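PDB 3KH8: MaoC-like dehydratase from Phytophthora Capsici, which is a probable hydro-lyase of the hydratase 2 family, likely to add water to, or remove it from, acyl-CoA thioesters, as relatives do. Local coordinates for residues A[198-203]-A[276-281]; A[257-262]-A[272-277]. All blocks are in the same frame, centred on the assembly; numbering follows the deposited sequence.

Interaction 1: residues A[198-203]-A[276-281]; sequences ARVQIP and SIRVRF
Arg278 reaches from the strand to the loop at 198-203 and presents the edge of its guanidinium group to the backbone oxygen of Ala198. Arg278 NH2 lies 2.8 Å from Ala198 O, in the carbonyl plane at a C=O...N angle of 157°. Arg278 NH1 adds a weak bond of 3.2 Å to Ala198 O. The CG of Arg278 lies between its backbone N and carbonyl carbon (chi1 60°), and the chain then runs extended to NE, which carries the flat group out to the loop. Val200 covers one face of that group, its CG2 standing 3.6 Å from Arg278 NH2, while the NH2 also forms a salt bridge with Glu321 on the neighbouring strand. In the MaoC-like hot dog fold, this strand turns Ile277 and Val279 inward to the central helix and Arg278 and Arg280 outward, where the loop crosses. Further along, Arg199 and Arg280 meet at about a right angle. The NH1 of Arg199 lies over a face of the Arg280 guanidinium, 3.5 Å from Arg280 NH1, with the two planes 65° apart. A long, weak ion pair links Arg280 to Asp318.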
ATOM      1  N   ALA A 198     -31.355   8.130  16.678  1.00 27.52           N
ATOM      2  CA  ALA A 198     -32.268   8.747  15.717  1.00 27.36           C
ATOM      3  C   ALA A 198     -31.806   8.526  14.281  1.00 27.31           C
ATOM      4  O   ALA A 198     -30.605   8.582  13.990  1.00 27.38           O
ATOM      5  CB  ALA A 198     -32.408  10.233  16.004  1.00 27.42           C
ATOM      6  N   ARG A 199     -32.766   8.263  13.398  1.00 27.01           N
ATOM      7  CA  ARG A 199     -32.504   8.153  11.965  1.00 26.91           C
ATOM      8  C   ARG A 199     -31.991   9.481  11.427  1.00 26.21           C
ATOM      9  O   ARG A 199     -32.561  10.536  11.710  1.00 26.15           O
ATOM     10  CB  ARG A 199     -33.773   7.732  11.215  1.00 27.33           C
ATOM     11  CG  ARG A 199     -33.712   7.934   9.697  1.00 28.80           C
ATOM     12  CD  ARG A 199     -34.886   7.271   8.976  1.00 30.88           C
ATOM     13  NE  ARG A 199     -34.871   5.816   9.120  1.00 32.43           N
ATOM     14  CZ  ARG A 199     -34.036   4.997   8.483  1.00 33.58           C
ATOM     15  NH1 ARG A 199     -33.121   5.475   7.646  1.00 33.61           N
ATOM     16  NH2 ARG A 199     -34.113   3.689   8.690  1.00 34.19           N
ATOM     17  N   VAL A 200     -30.905   9.420  10.662  1.00 25.53           N
ATOM     18  CA  VAL A 200     -30.320  10.611  10.062  1.00 24.75           C
ATOM     19  C   VAL A 200     -31.187  11.118   8.908  1.00 24.55           C
ATOM     20  O   VAL A 200     -31.468  10.390   7.954  1.00 24.43           O
ATOM     21  CB  VAL A 200     -28.864  10.357   9.593  1.00 24.76           C
ATOM     22  CG1 VAL A 200     -28.309  11.566   8.842  1.00 24.26           C
ATOM     23  CG2 VAL A 200     -27.982  10.015  10.787  1.00 23.85           C
ATOM     24  N   GLN A 201     -31.623  12.367   9.021  1.00 24.15           N
ATOM     25  CA  GLN A 201     -32.376  13.016   7.957  1.00 23.97           C
ATOM     26  C   GLN A 201     -31.451  13.971   7.213  1.00 23.64           C
ATOM     27  O   GLN A 201     -31.059  15.006   7.743  1.00 23.59           O
ATOM     28  CB  GLN A 201     -33.607  13.739   8.522  1.00 23.90           C
ATOM     29  CG  GLN A 201     -34.607  12.789   9.182  1.00 24.32           C
ATOM     30  CD  GLN A 201     -35.779  13.486   9.868  1.00 25.18           C
ATOM     31  OE1 GLN A 201     -36.027  14.679   9.678  1.00 25.67           O
ATOM     32  NE2 GLN A 201     -36.512  12.726  10.668  1.00 25.26           N
ATOM     33  N   ILE A 202     -31.077  13.594   5.993  1.00 23.41           N
ATOM     34  CA  ILE A 202     -30.241  14.444   5.146  1.00 23.25           C
ATOM     35  C   ILE A 202     -31.056  15.683   4.747  1.00 23.46           C
ATOM     36  O   ILE A 202     -32.165  15.546   4.225  1.00 23.28           O
ATOM     37  CB  ILE A 202     -29.728  13.681   3.890  1.00 23.15           C
ATOM     38  CG1 ILE A 202     -28.807  12.506   4.280  1.00 22.68           C
ATOM     39  CG2 ILE A 202     -29.058  14.631   2.884  1.00 23.02           C
ATOM     40  CD1 ILE A 202     -27.587  12.866   5.133  1.00 22.25           C
ATOM     41  N   PRO A 203     -30.520  16.888   5.020  1.00 23.71           N
ATOM     42  CA  PRO A 203     -31.249  18.128   4.723  1.00 24.12           C
ATOM     43  C   PRO A 203     -31.525  18.292   3.233  1.00 24.53           C
ATOM     44  O   PRO A 203     -30.733  17.845   2.405  1.00 24.48           O
ATOM     45  CB  PRO A 203     -30.299  19.227   5.217  1.00 24.12           C
ATOM     46  CG  PRO A 203     -29.410  18.551   6.212  1.00 23.69           C
ATOM     47  CD  PRO A 203     -29.229  17.160   5.681  1.00 23.60           C
ATOM     48  N   SER A 276     -16.932  11.013  16.179  1.00 16.41           N
ATOM     49  CA  SER A 276     -17.730   9.869  15.745  1.00 16.35           C
ATOM     50  C   SER A 276     -18.224  10.023  14.320  1.00 16.05           C
ATOM     51  O   SER A 276     -18.299  11.130  13.786  1.00 16.27           O
ATOM     52  CB  SER A 276     -18.911   9.611  16.694  1.00 16.26           C
ATOM     53  OG  SER A 276     -19.850  10.668  16.636  1.00 17.02           O
ATOM     54  N   ILE A 277     -18.558   8.890  13.717  1.00 15.91           N
ATOM     55  CA  ILE A 277     -19.054   8.837  12.356  1.00 15.65           C
ATOM     56  C   ILE A 277     -19.915   7.585  12.198  1.00 15.56           C
ATOM     57  O   ILE A 277     -19.533   6.499  12.644  1.00 15.37           O
ATOM     58  CB  ILE A 277     -17.884   8.890  11.313  1.00 15.74           C
ATOM     59  CG1 ILE A 277     -18.419   8.912   9.875  1.00 15.78           C
ATOM     60  CG2 ILE A 277     -16.861   7.758  11.554  1.00 15.45           C
ATOM     61  CD1 ILE A 277     -17.411   9.397   8.841  1.00 15.49           C
ATOM     62  N   ARG A 278     -21.095   7.753  11.606  1.00 15.40           N
ATOM     63  CA  ARG A 278     -21.951   6.619  11.260  1.00 15.34           C
ATOM     64  C   ARG A 278     -22.580   6.809   9.885  1.00 15.45           C
ATOM     65  O   ARG A 278     -22.911   7.931   9.490  1.00 15.29           O
ATOM     66  CB  ARG A 278     -23.016   6.369  12.333  1.00 15.60           C
ATOM     67  CG  ARG A 278     -23.979   7.529  12.588  1.00 15.95           C
ATOM     68  CD  ARG A 278     -25.018   7.111  13.611  1.00 17.24           C
ATOM     69  NE  ARG A 278     -25.900   8.206  14.012  1.00 17.42           N
ATOM     70  CZ  ARG A 278     -27.225   8.190  13.889  1.00 17.66           C
ATOM     71  NH1 ARG A 278     -27.844   7.133  13.368  1.00 17.76           N
ATOM     72  NH2 ARG A 278     -27.935   9.232  14.297  1.00 17.95           N
ATOM     73  N   VAL A 279     -22.730   5.709   9.153  1.00 15.39           N
ATOM     74  CA  VAL A 279     -23.189   5.760   7.771  1.00 15.53           C
ATOM     75  C   VAL A 279     -24.013   4.521   7.465  1.00 16.32           C
ATOM     76  O   VAL A 279     -23.995   3.545   8.228  1.00 16.23           O
ATOM     77  CB  VAL A 279     -21.995   5.803   6.759  1.00 15.34           C
ATOM     78  CG1 VAL A 279     -21.080   7.002   7.011  1.00 14.42           C
ATOM     79  CG2 VAL A 279     -21.191   4.491   6.776  1.00 14.72           C
ATOM     80  N   ARG A 280     -24.732   4.562   6.349  1.00 16.73           N
ATOM     81  CA  ARG A 280     -25.193   3.327   5.735  1.00 17.91           C
ATOM     82  C   ARG A 280     -24.681   3.235   4.307  1.00 17.82           C
ATOM     83  O   ARG A 280     -24.471   4.254   3.645  1.00 18.08           O
ATOM     84  CB  ARG A 280     -26.718   3.162   5.818  1.00 18.30           C
ATOM     85  CG  ARG A 280     -27.520   4.027   4.876  1.00 20.32           C
ATOM     86  CD  ARG A 280     -29.024   3.793   5.060  1.00 22.32           C
ATOM     87  NE  ARG A 280     -29.781   4.929   4.544  1.00 24.50           N
ATOM     88  CZ  ARG A 280     -30.140   5.986   5.266  1.00 24.68           C
ATOM     89  NH1 ARG A 280     -29.836   6.059   6.556  1.00 24.28           N
ATOM     90  NH2 ARG A 280     -30.816   6.970   4.696  1.00 25.80           N
ATOM     91  N   PHE A 281     -24.462   2.011   3.845  1.00 18.08           N
ATOM     92  CA  PHE A 281     -23.998   1.781   2.490  1.00 18.57           C
ATOM     93  C   PHE A 281     -25.201   1.486   1.612  1.00 18.83           C
ATOM     94  O   PHE A 281     -25.887   0.476   1.791  1.00 19.24           O
ATOM     95  CB  PHE A 281     -22.965   0.651   2.466  1.00 18.45           C
ATOM     96  CG  PHE A 281     -21.825   0.869   3.421  1.00 18.71           C
ATOM     97  CD1 PHE A 281     -20.820   1.789   3.127  1.00 18.39           C
ATOM     98  CD2 PHE A 281     -21.770   0.181   4.629  1.00 19.37           C
ATOM     99  CE1 PHE A 281     -19.768   2.011   4.017  1.00 18.97           C
ATOM    100  CE2 PHE A 281     -20.717   0.397   5.530  1.00 19.58           C
ATOM    101  CZ  PHE A 281     -19.717   1.313   5.219  1.00 19.16           C
TER

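Interaction 2: residues A[257-262]-A[272-277]; sequences VASRAL and ARFKSI
Ile277 drives its terminal CD1 between two side chains of the helix, meeting Ser259 OG at 3.3 Å and Leu262 CD1 at 3.7 Å. The first of these distances is short for a methyl against a hydroxyl oxygen, and marks tight packing. Phe274 comes in beside it: its CZ lies 4.0 Å from Ser259 CB, and the ring turns its edge to the helix backbone, with CE1 3.9 Å from Ser259 O, which lies close to the ring plane. The chain of Ile277 is nearly fully extended, CG1 anti to the backbone N (chi1 -177°), and this brings CD1 within range of both helix residues. No hydrogen bond links the segments. Ser259, buried though polar, is instead satisfied within its own helix, for OG bonds to the carbonyl oxygen of Met255, one turn back.

Here the curled antiparallel sheet of a hot dog fold packs against its central helix. Over their short segments helix and strand run roughly antiparallel, at 141°, with axes 11.1 Å apart. Ser259 and Leu262, three residues apart, fall on one side of the helix, as expected. Phe274 and Ile277 have the same spacing, yet a regular strand would turn them to opposite faces. A classic beta bulge resolves this: Lys275 and Ser276 both sit opposite Val323 on the adjacent strand, and the extra residue brings Phe274 and Ile277 round to the same side. Beyond this first shell, Phe322 meets the Phe274 ring edge-to-face, and Phe305 touches both Leu262 and Ile277. Loop residues add to this shell, Phe84 against Ser259 and Pro85 against Phe274.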
ATOM      1  N   VAL A 257     -12.864   7.602   2.300  1.00 11.19           N
ATOM      2  CA  VAL A 257     -12.834   8.757   1.399  1.00 11.18           C
ATOM      3  C   VAL A 257     -13.718   9.890   1.938  1.00 11.38           C
ATOM      4  O   VAL A 257     -13.291  11.050   1.975  1.00 11.14           O
ATOM      5  CB  VAL A 257     -13.213   8.363  -0.056  1.00 11.14           C
ATOM      6  CG1 VAL A 257     -13.388   9.592  -0.943  1.00 11.05           C
ATOM      7  CG2 VAL A 257     -12.141   7.449  -0.649  1.00 11.40           C
ATOM      8  N   ALA A 258     -14.932   9.551   2.374  1.00 11.45           N
ATOM      9  CA  ALA A 258     -15.813  10.547   3.008  1.00 11.78           C
ATOM     10  C   ALA A 258     -15.184  11.117   4.287  1.00 11.87           C
ATOM     11  O   ALA A 258     -15.213  12.333   4.515  1.00 11.93           O
ATOM     12  CB  ALA A 258     -17.181   9.949   3.295  1.00 11.54           C
ATOM     13  N   SER A 259     -14.596  10.238   5.101  1.00 11.94           N
ATOM     14  CA  SER A 259     -13.930  10.645   6.341  1.00 12.11           C
ATOM     15  C   SER A 259     -12.780  11.627   6.102  1.00 12.35           C
ATOM     16  O   SER A 259     -12.577  12.543   6.897  1.00 12.59           O
ATOM     17  CB  SER A 259     -13.429   9.428   7.123  1.00 11.75           C
ATOM     18  OG  SER A 259     -14.509   8.594   7.503  1.00 11.68           O
ATOM     19  N   ARG A 260     -12.038  11.421   5.011  1.00 12.51           N
ATOM     20  CA  ARG A 260     -10.960  12.324   4.612  1.00 12.72           C
ATOM     21  C   ARG A 260     -11.491  13.729   4.340  1.00 13.24           C
ATOM     22  O   ARG A 260     -10.892  14.715   4.770  1.00 13.15           O
ATOM     23  CB  ARG A 260     -10.248  11.804   3.363  1.00 12.74           C
ATOM     24  CG  ARG A 260      -9.326  10.605   3.586  1.00 12.41           C
ATOM     25  CD  ARG A 260      -8.814  10.065   2.253  1.00 12.43           C
ATOM     26  NE  ARG A 260      -8.338  11.148   1.396  1.00 11.51           N
ATOM     27  CZ  ARG A 260      -8.422  11.160   0.071  1.00 12.54           C
ATOM     28  NH1 ARG A 260      -8.957  10.136  -0.586  1.00 12.84           N
ATOM     29  NH2 ARG A 260      -7.970  12.209  -0.598  1.00 12.59           N
ATOM     30  N   ALA A 261     -12.612  13.810   3.623  1.00 13.32           N
ATOM     31  CA  ALA A 261     -13.241  15.094   3.320  1.00 13.64           C
ATOM     32  C   ALA A 261     -13.704  15.786   4.601  1.00 13.97           C
ATOM     33  O   ALA A 261     -13.498  16.990   4.770  1.00 14.08           O
ATOM     34  CB  ALA A 261     -14.406  14.905   2.358  1.00 13.54           C
ATOM     35  N   LEU A 262     -14.308  15.013   5.502  1.00 14.24           N
ATOM     36  CA  LEU A 262     -14.799  15.539   6.779  1.00 14.78           C
ATOM     37  C   LEU A 262     -13.670  16.045   7.676  1.00 15.06           C
ATOM     38  O   LEU A 262     -13.780  17.121   8.270  1.00 15.05           O
ATOM     39  CB  LEU A 262     -15.654  14.492   7.506  1.00 14.52           C
ATOM     40  CG  LEU A 262     -16.975  14.130   6.819  1.00 14.76           C
ATOM     41  CD1 LEU A 262     -17.443  12.744   7.260  1.00 14.03           C
ATOM     42  CD2 LEU A 262     -18.048  15.192   7.086  1.00 14.93           C
ATOM     43  N   ALA A 272      -7.604  14.493  17.228  1.00 18.42           N
ATOM     44  CA  ALA A 272      -8.337  14.442  18.495  1.00 18.34           C
ATOM     45  C   ALA A 272      -9.736  15.065  18.375  1.00 18.28           C
ATOM     46  O   ALA A 272     -10.617  14.780  19.184  1.00 18.60           O
ATOM     47  CB  ALA A 272      -7.530  15.101  19.622  1.00 18.33           C
ATOM     48  N   ARG A 273      -9.937  15.883  17.344  1.00 18.04           N
ATOM     49  CA  ARG A 273     -11.237  16.513  17.086  1.00 17.94           C
ATOM     50  C   ARG A 273     -12.249  15.596  16.376  1.00 17.75           C
ATOM     51  O   ARG A 273     -13.445  15.877  16.377  1.00 17.63           O
ATOM     52  CB  ARG A 273     -11.050  17.833  16.327  1.00 17.99           C
ATOM     53  CG  ARG A 273     -10.287  18.887  17.133  1.00 18.36           C
ATOM     54  CD  ARG A 273     -10.142  20.203  16.388  1.00 19.50           C
ATOM     55  NE  ARG A 273     -11.432  20.854  16.173  1.00 20.63           N
ATOM     56  CZ  ARG A 273     -11.625  21.917  15.396  1.00 21.43           C
ATOM     57  NH1 ARG A 273     -10.612  22.472  14.743  1.00 22.05           N
ATOM     58  NH2 ARG A 273     -12.843  22.429  15.273  1.00 20.82           N
ATOM     59  N   PHE A 274     -11.766  14.498  15.797  1.00 17.48           N
ATOM     60  CA  PHE A 274     -12.603  13.530  15.066  1.00 17.03           C
ATOM     61  C   PHE A 274     -13.264  12.578  16.071  1.00 17.13           C
ATOM     62  O   PHE A 274     -12.624  11.646  16.572  1.00 17.17           O
ATOM     63  CB  PHE A 274     -11.707  12.757  14.077  1.00 16.82           C
ATOM     64  CG  PHE A 274     -12.448  11.970  13.018  1.00 16.17           C
ATOM     65  CD1 PHE A 274     -12.334  12.324  11.675  1.00 15.50           C
ATOM     66  CD2 PHE A 274     -13.194  10.838  13.347  1.00 15.86           C
ATOM     67  CE1 PHE A 274     -12.977  11.580  10.672  1.00 15.02           C
ATOM     68  CE2 PHE A 274     -13.847  10.091  12.359  1.00 15.74           C
ATOM     69  CZ  PHE A 274     -13.738  10.462  11.017  1.00 15.31           C
ATOM     70  N   LYS A 275     -14.545  12.800  16.363  1.00 16.97           N
ATOM     71  CA  LYS A 275     -15.186  12.102  17.485  1.00 17.21           C
ATOM     72  C   LYS A 275     -16.008  10.868  17.120  1.00 16.79           C
ATOM     73  O   LYS A 275     -15.812   9.795  17.699  1.00 16.89           O
ATOM     74  CB  LYS A 275     -16.003  13.075  18.350  1.00 17.47           C
ATOM     75  CG  LYS A 275     -15.152  14.069  19.129  1.00 19.14           C
ATOM     76  CD  LYS A 275     -14.248  13.345  20.127  1.00 21.96           C
ATOM     77  CE  LYS A 275     -13.240  14.284  20.746  1.00 23.96           C
ATOM     78  NZ  LYS A 275     -12.169  13.542  21.479  1.00 25.61           N
ATOM     79  N   SER A 276     -16.932  11.013  16.179  1.00 16.41           N
ATOM     80  CA  SER A 276     -17.730   9.869  15.745  1.00 16.35           C
ATOM     81  C   SER A 276     -18.224  10.023  14.320  1.00 16.05           C
ATOM     82  O   SER A 276     -18.299  11.130  13.786  1.00 16.27           O
ATOM     83  CB  SER A 276     -18.911   9.611  16.694  1.00 16.26           C
ATOM     84  OG  SER A 276     -19.850  10.668  16.636  1.00 17.02           O
ATOM     85  N   ILE A 277     -18.558   8.890  13.717  1.00 15.91           N
ATOM     86  CA  ILE A 277     -19.054   8.837  12.356  1.00 15.65           C
ATOM     87  C   ILE A 277     -19.915   7.585  12.198  1.00 15.56           C
ATOM     88  O   ILE A 277     -19.533   6.499  12.644  1.00 15.37           O
ATOM     89  CB  ILE A 277     -17.884   8.890  11.313  1.00 15.74           C
ATOM     90  CG1 ILE A 277     -18.419   8.912   9.875  1.00 15.78           C
ATOM     91  CG2 ILE A 277     -16.861   7.758  11.554  1.00 15.45           C
ATOM     92  CD1 ILE A 277     -17.411   9.397   8.841  1.00 15.49           C
TER

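Overall arrangement
From the N terminus, the chain comes first to the loop at 198-203, the earlier side of interaction 1, which follows strand 192-193 and precedes strand 209-214. It passes through that second strand and two short helices to helix 251-266, which carries the first half of interaction 2. A short connection brings it to strand 274-281. There interaction 2 closes its small loop first, and interaction 1 closes the larger one a few residues further along the same strand, so the second contact nests inside the first. Their centres lie about 13 Å apart, and Ser276 and Ile277 belong to both 272-277 and 276-281. The strand's inner face receives the helix and its outer face the loop, while its edges pair with strands 123-132 and 314-324.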